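Local coordinates for protein CD1-2 antigen (Gallus gallus, PDB 3DBX) that probably presents lipid antigens to T cells, as an MHC class I-like glycoprotein of the CD1 family, at residues Glu186-Arg198 against Val269-Trp283. Residues are numbered along the deposited sequence; the frame is centred on the assembly and turned at random.
Sequences ERRVPPMAVVFAR and VQHCSLGDRSLLVPW
Every second residue from Pro191 to Ala197 points its side chain at segment 269-283, and the packing is almost wholly apolar. Pro191, buried, sets CG against two leucines: it meets Leu274 CD1 tip to tip at 4.0 Å, while the Leu279 side chain runs antiparallel alongside it, CD2 touching Pro191 CG. The methyl of Ala193 is small enough to sit between branches, with its CB 3.8 Å from Leu279 CD2 and close to Val281 CG2 as well. Val195 divides its branches: CG2 lies 3.6 Å from Val281 CG1, whereas CG1, anti to the backbone N (chi1 173°), reaches Trp283 CB at 3.7 Å. Farther on, Trp283 NE1 comes within 3.6 Å of Ala197 CB, a methyl small enough to let the large indole approach.

Polar groups gather at the end nearer the MHC-like domain. Ser273 OG and His271 ND1 share a hydrogen bond of 2.7 Å in which either may be the donor, and this ties the serine hydroxyl to the imidazole. Ser273 OG also lies 3.1 Å from Pro190 CA, while Pro191 brings its CD beside the imidazole at a slant. The other ring nitrogen, His271 NE2, bonds to Pro216 O, so both ring nitrogens are engaged, which limits rotation of the imidazole.

This is face-to-face packing of an immunoglobulin C1-set sandwich: strands 192-198 and 279-282 run nearly parallel, their axes 6.8 Å apart at 20°. Each is the outermost strand of its four-stranded sheet within the chain, 192-200 pairing with 204-214 and 279-282 with 265-270, and residues 186-191 lead in from helix 182-185.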
# COMPACT_ATOMS: atom_id res chain seq x y z
N GLU A 186 -0.54 -7.27 17.31
CA GLU A 186 0.25 -8.47 17.63
C GLU A 186 -0.27 -9.81 17.07
O GLU A 186 0.13 -10.86 17.55
CB GLU A 186 0.52 -8.59 19.14
CG GLU A 186 1.31 -7.42 19.71
CD GLU A 186 1.48 -7.49 21.22
OE1 GLU A 186 1.18 -8.55 21.86
OE2 GLU A 186 1.96 -6.47 21.77
N ARG A 187 -1.14 -9.75 16.07
CA ARG A 187 -1.66 -10.93 15.42
C ARG A 187 -0.49 -11.54 14.66
O ARG A 187 0.37 -10.81 14.14
CB ARG A 187 -2.81 -10.55 14.46
CG ARG A 187 -3.39 -11.74 13.64
CD ARG A 187 -4.62 -11.34 12.76
NE ARG A 187 -4.28 -10.16 11.95
CZ ARG A 187 -4.11 -10.15 10.63
NH1 ARG A 187 -4.29 -11.23 9.89
NH2 ARG A 187 -3.80 -9.01 10.04
N ARG A 188 -0.43 -12.87 14.63
CA ARG A 188 0.62 -13.62 13.90
C ARG A 188 -0.08 -14.77 13.22
O ARG A 188 -0.77 -15.56 13.88
CB ARG A 188 1.71 -14.14 14.88
CG ARG A 188 2.32 -13.00 15.69
CD ARG A 188 3.38 -13.39 16.67
NE ARG A 188 2.82 -14.02 17.88
CZ ARG A 188 3.17 -13.73 19.14
NH1 ARG A 188 4.08 -12.79 19.40
NH2 ARG A 188 2.58 -14.38 20.15
N VAL A 189 0.06 -14.85 11.89
CA VAL A 189 -0.51 -15.95 11.11
C VAL A 189 0.62 -16.52 10.24
O VAL A 189 1.17 -15.79 9.42
CB VAL A 189 -1.60 -15.45 10.13
CG1 VAL A 189 -2.11 -16.60 9.38
CG2 VAL A 189 -2.76 -14.77 10.91
N PRO A 190 1.06 -17.77 10.50
CA PRO A 190 2.18 -18.32 9.71
C PRO A 190 1.86 -18.56 8.22
O PRO A 190 0.69 -18.83 7.89
CB PRO A 190 2.56 -19.62 10.43
CG PRO A 190 2.01 -19.44 11.83
CD PRO A 190 0.70 -18.66 11.61
N PRO A 191 2.90 -18.49 7.34
CA PRO A 191 2.71 -18.70 5.93
C PRO A 191 2.50 -20.16 5.62
O PRO A 191 2.87 -21.02 6.45
CB PRO A 191 4.05 -18.22 5.33
CG PRO A 191 5.04 -18.55 6.38
CD PRO A 191 4.32 -18.20 7.66
N MET A 192 1.90 -20.45 4.47
CA MET A 192 1.93 -21.81 3.93
C MET A 192 2.57 -21.67 2.57
O MET A 192 2.50 -20.60 2.01
CB MET A 192 0.55 -22.48 3.85
CG MET A 192 -0.51 -21.81 3.05
SD MET A 192 -1.85 -23.00 2.61
CE MET A 192 -1.03 -23.91 1.28
N ALA A 193 3.23 -22.71 2.06
CA ALA A 193 3.96 -22.57 0.79
C ALA A 193 3.81 -23.81 -0.09
O ALA A 193 3.58 -24.92 0.39
CB ALA A 193 5.44 -22.24 1.02
N VAL A 194 3.87 -23.59 -1.39
CA VAL A 194 3.75 -24.66 -2.37
C VAL A 194 4.85 -24.44 -3.39
O VAL A 194 5.20 -23.29 -3.69
CB VAL A 194 2.33 -24.75 -3.03
CG1 VAL A 194 1.23 -25.15 -2.00
CG2 VAL A 194 1.93 -23.45 -3.78
N VAL A 195 5.42 -25.55 -3.88
CA VAL A 195 6.48 -25.51 -4.91
C VAL A 195 6.02 -26.30 -6.14
O VAL A 195 5.51 -27.44 -6.01
CB VAL A 195 7.81 -26.08 -4.37
CG1 VAL A 195 8.84 -26.19 -5.48
CG2 VAL A 195 8.39 -25.19 -3.28
N PHE A 196 6.13 -25.71 -7.33
CA PHE A 196 5.86 -26.45 -8.57
C PHE A 196 6.80 -25.97 -9.69
O PHE A 196 7.49 -24.97 -9.52
CB PHE A 196 4.39 -26.31 -8.99
CG PHE A 196 3.88 -24.89 -8.98
CD1 PHE A 196 3.43 -24.30 -7.78
CD2 PHE A 196 3.91 -24.13 -10.13
CE1 PHE A 196 2.98 -22.98 -7.76
CE2 PHE A 196 3.46 -22.80 -10.13
CZ PHE A 196 2.99 -22.23 -8.95
N ALA A 197 6.82 -26.69 -10.80
CA ALA A 197 7.71 -26.36 -11.93
C ALA A 197 6.93 -26.05 -13.18
O ALA A 197 5.90 -26.69 -13.46
CB ALA A 197 8.69 -27.49 -12.19
N ARG A 198 7.41 -25.07 -13.94
CA ARG A 198 6.73 -24.67 -15.18
C ARG A 198 7.75 -24.47 -16.30
O ARG A 198 8.95 -24.40 -16.04
CB ARG A 198 5.88 -23.41 -14.94
CG ARG A 198 4.84 -23.53 -13.79
CD ARG A 198 3.71 -24.44 -14.28
NE ARG A 198 2.55 -24.59 -13.41
CZ ARG A 198 2.17 -25.72 -12.84
NH1 ARG A 198 2.89 -26.83 -12.98
NH2 ARG A 198 1.07 -25.74 -12.10
N VAL A 269 11.38 -20.68 3.82
CA VAL A 269 10.63 -19.47 4.21
C VAL A 269 10.92 -19.16 5.66
O VAL A 269 10.73 -20.00 6.55
CB VAL A 269 9.11 -19.61 4.01
CG1 VAL A 269 8.44 -18.27 4.16
CG2 VAL A 269 8.77 -20.15 2.63
N GLN A 270 11.40 -17.96 5.90
CA GLN A 270 11.70 -17.50 7.25
C GLN A 270 10.65 -16.40 7.51
O GLN A 270 10.40 -15.53 6.66
CB GLN A 270 13.15 -16.99 7.29
CG GLN A 270 13.57 -16.17 8.56
CD GLN A 270 14.98 -15.55 8.43
OE1 GLN A 270 15.43 -15.22 7.32
NE2 GLN A 270 15.68 -15.43 9.56
N HIS A 271 9.94 -16.52 8.64
CA HIS A 271 8.90 -15.58 9.03
C HIS A 271 8.87 -15.56 10.54
O HIS A 271 9.06 -16.58 11.18
CB HIS A 271 7.54 -16.02 8.46
CG HIS A 271 6.46 -14.98 8.66
ND1 HIS A 271 5.54 -15.04 9.68
CD2 HIS A 271 6.21 -13.82 8.00
CE1 HIS A 271 4.74 -13.99 9.62
NE2 HIS A 271 5.11 -13.24 8.59
N CYS A 272 8.67 -14.38 11.13
CA CYS A 272 8.76 -14.25 12.57
C CYS A 272 7.70 -15.10 13.33
O CYS A 272 7.94 -15.51 14.45
CB CYS A 272 8.68 -12.77 12.99
SG CYS A 272 7.07 -12.01 12.69
N SER A 273 6.56 -15.40 12.69
CA SER A 273 5.53 -16.23 13.33
C SER A 273 5.94 -17.70 13.50
O SER A 273 5.32 -18.47 14.24
CB SER A 273 4.26 -16.17 12.51
OG SER A 273 4.45 -16.89 11.29
N LEU A 274 7.02 -18.08 12.81
CA LEU A 274 7.51 -19.45 12.82
C LEU A 274 8.56 -19.68 13.89
O LEU A 274 8.90 -20.83 14.19
CB LEU A 274 8.05 -19.81 11.42
CG LEU A 274 7.09 -19.76 10.23
CD1 LEU A 274 7.86 -19.78 8.89
CD2 LEU A 274 6.17 -20.93 10.28
N GLY A 275 9.06 -18.60 14.47
CA GLY A 275 10.15 -18.70 15.43
C GLY A 275 11.41 -19.21 14.77
O GLY A 275 11.74 -18.82 13.64
N ASP A 276 12.08 -20.15 15.43
CA ASP A 276 13.35 -20.69 14.96
C ASP A 276 13.21 -21.72 13.86
O ASP A 276 14.20 -22.05 13.21
CB ASP A 276 14.14 -21.29 16.12
CG ASP A 276 14.85 -20.23 16.94
OD1 ASP A 276 14.79 -19.03 16.58
OD2 ASP A 276 15.47 -20.61 17.95
N ARG A 277 12.00 -22.22 13.65
CA ARG A 277 11.75 -23.20 12.61
C ARG A 277 11.39 -22.53 11.29
O ARG A 277 10.58 -21.61 11.26
CB ARG A 277 10.63 -24.17 13.01
CG ARG A 277 11.11 -25.36 13.85
CD ARG A 277 10.23 -26.60 13.57
NE ARG A 277 10.69 -27.39 12.42
CZ ARG A 277 9.92 -27.79 11.40
NH1 ARG A 277 8.62 -27.48 11.35
NH2 ARG A 277 10.45 -28.51 10.42
N SER A 278 12.01 -22.95 10.21
CA SER A 278 11.65 -22.46 8.88
C SER A 278 10.54 -23.33 8.36
O SER A 278 10.30 -24.44 8.85
CB SER A 278 12.83 -22.62 7.91
OG SER A 278 14.02 -22.15 8.51
N LEU A 279 9.91 -22.84 7.31
CA LEU A 279 9.09 -23.63 6.46
C LEU A 279 10.00 -24.07 5.32
O LEU A 279 10.55 -23.21 4.61
CB LEU A 279 7.97 -22.73 5.93
CG LEU A 279 6.95 -23.19 4.92
CD1 LEU A 279 6.21 -24.45 5.38
CD2 LEU A 279 6.00 -22.01 4.73
N LEU A 280 10.13 -25.39 5.11
CA LEU A 280 10.99 -25.92 4.07
C LEU A 280 10.17 -26.82 3.12
O LEU A 280 9.61 -27.85 3.55
CB LEU A 280 12.17 -26.69 4.67
CG LEU A 280 13.10 -27.32 3.64
CD1 LEU A 280 14.02 -26.28 3.03
CD2 LEU A 280 13.89 -28.46 4.25
N VAL A 281 10.14 -26.45 1.84
CA VAL A 281 9.28 -27.09 0.83
C VAL A 281 10.09 -27.58 -0.38
O VAL A 281 10.53 -26.77 -1.20
CB VAL A 281 8.12 -26.14 0.38
CG1 VAL A 281 7.11 -26.90 -0.42
CG2 VAL A 281 7.41 -25.54 1.61
N PRO A 282 10.31 -28.91 -0.48
CA PRO A 282 11.11 -29.51 -1.55
C PRO A 282 10.42 -29.41 -2.90
O PRO A 282 9.18 -29.33 -2.94
CB PRO A 282 11.19 -31.00 -1.14
CG PRO A 282 10.81 -31.03 0.30
CD PRO A 282 9.80 -29.93 0.44
N TRP A 283 11.19 -29.34 -3.97
CA TRP A 283 10.63 -29.56 -5.30
C TRP A 283 10.68 -31.04 -5.62
O TRP A 283 11.76 -31.62 -5.73
CB TRP A 283 11.38 -28.79 -6.37
CG TRP A 283 10.94 -29.19 -7.77
CD1 TRP A 283 9.65 -29.40 -8.19
CD2 TRP A 283 11.77 -29.40 -8.91
NE1 TRP A 283 9.64 -29.75 -9.51
CE2 TRP A 283 10.93 -29.75 -9.99
CE3 TRP A 283 13.15 -29.33 -9.13
CZ2 TRP A 283 11.41 -30.02 -11.26
CZ3 TRP A 283 13.64 -29.59 -10.40
CH2 TRP A 283 12.76 -29.94 -11.46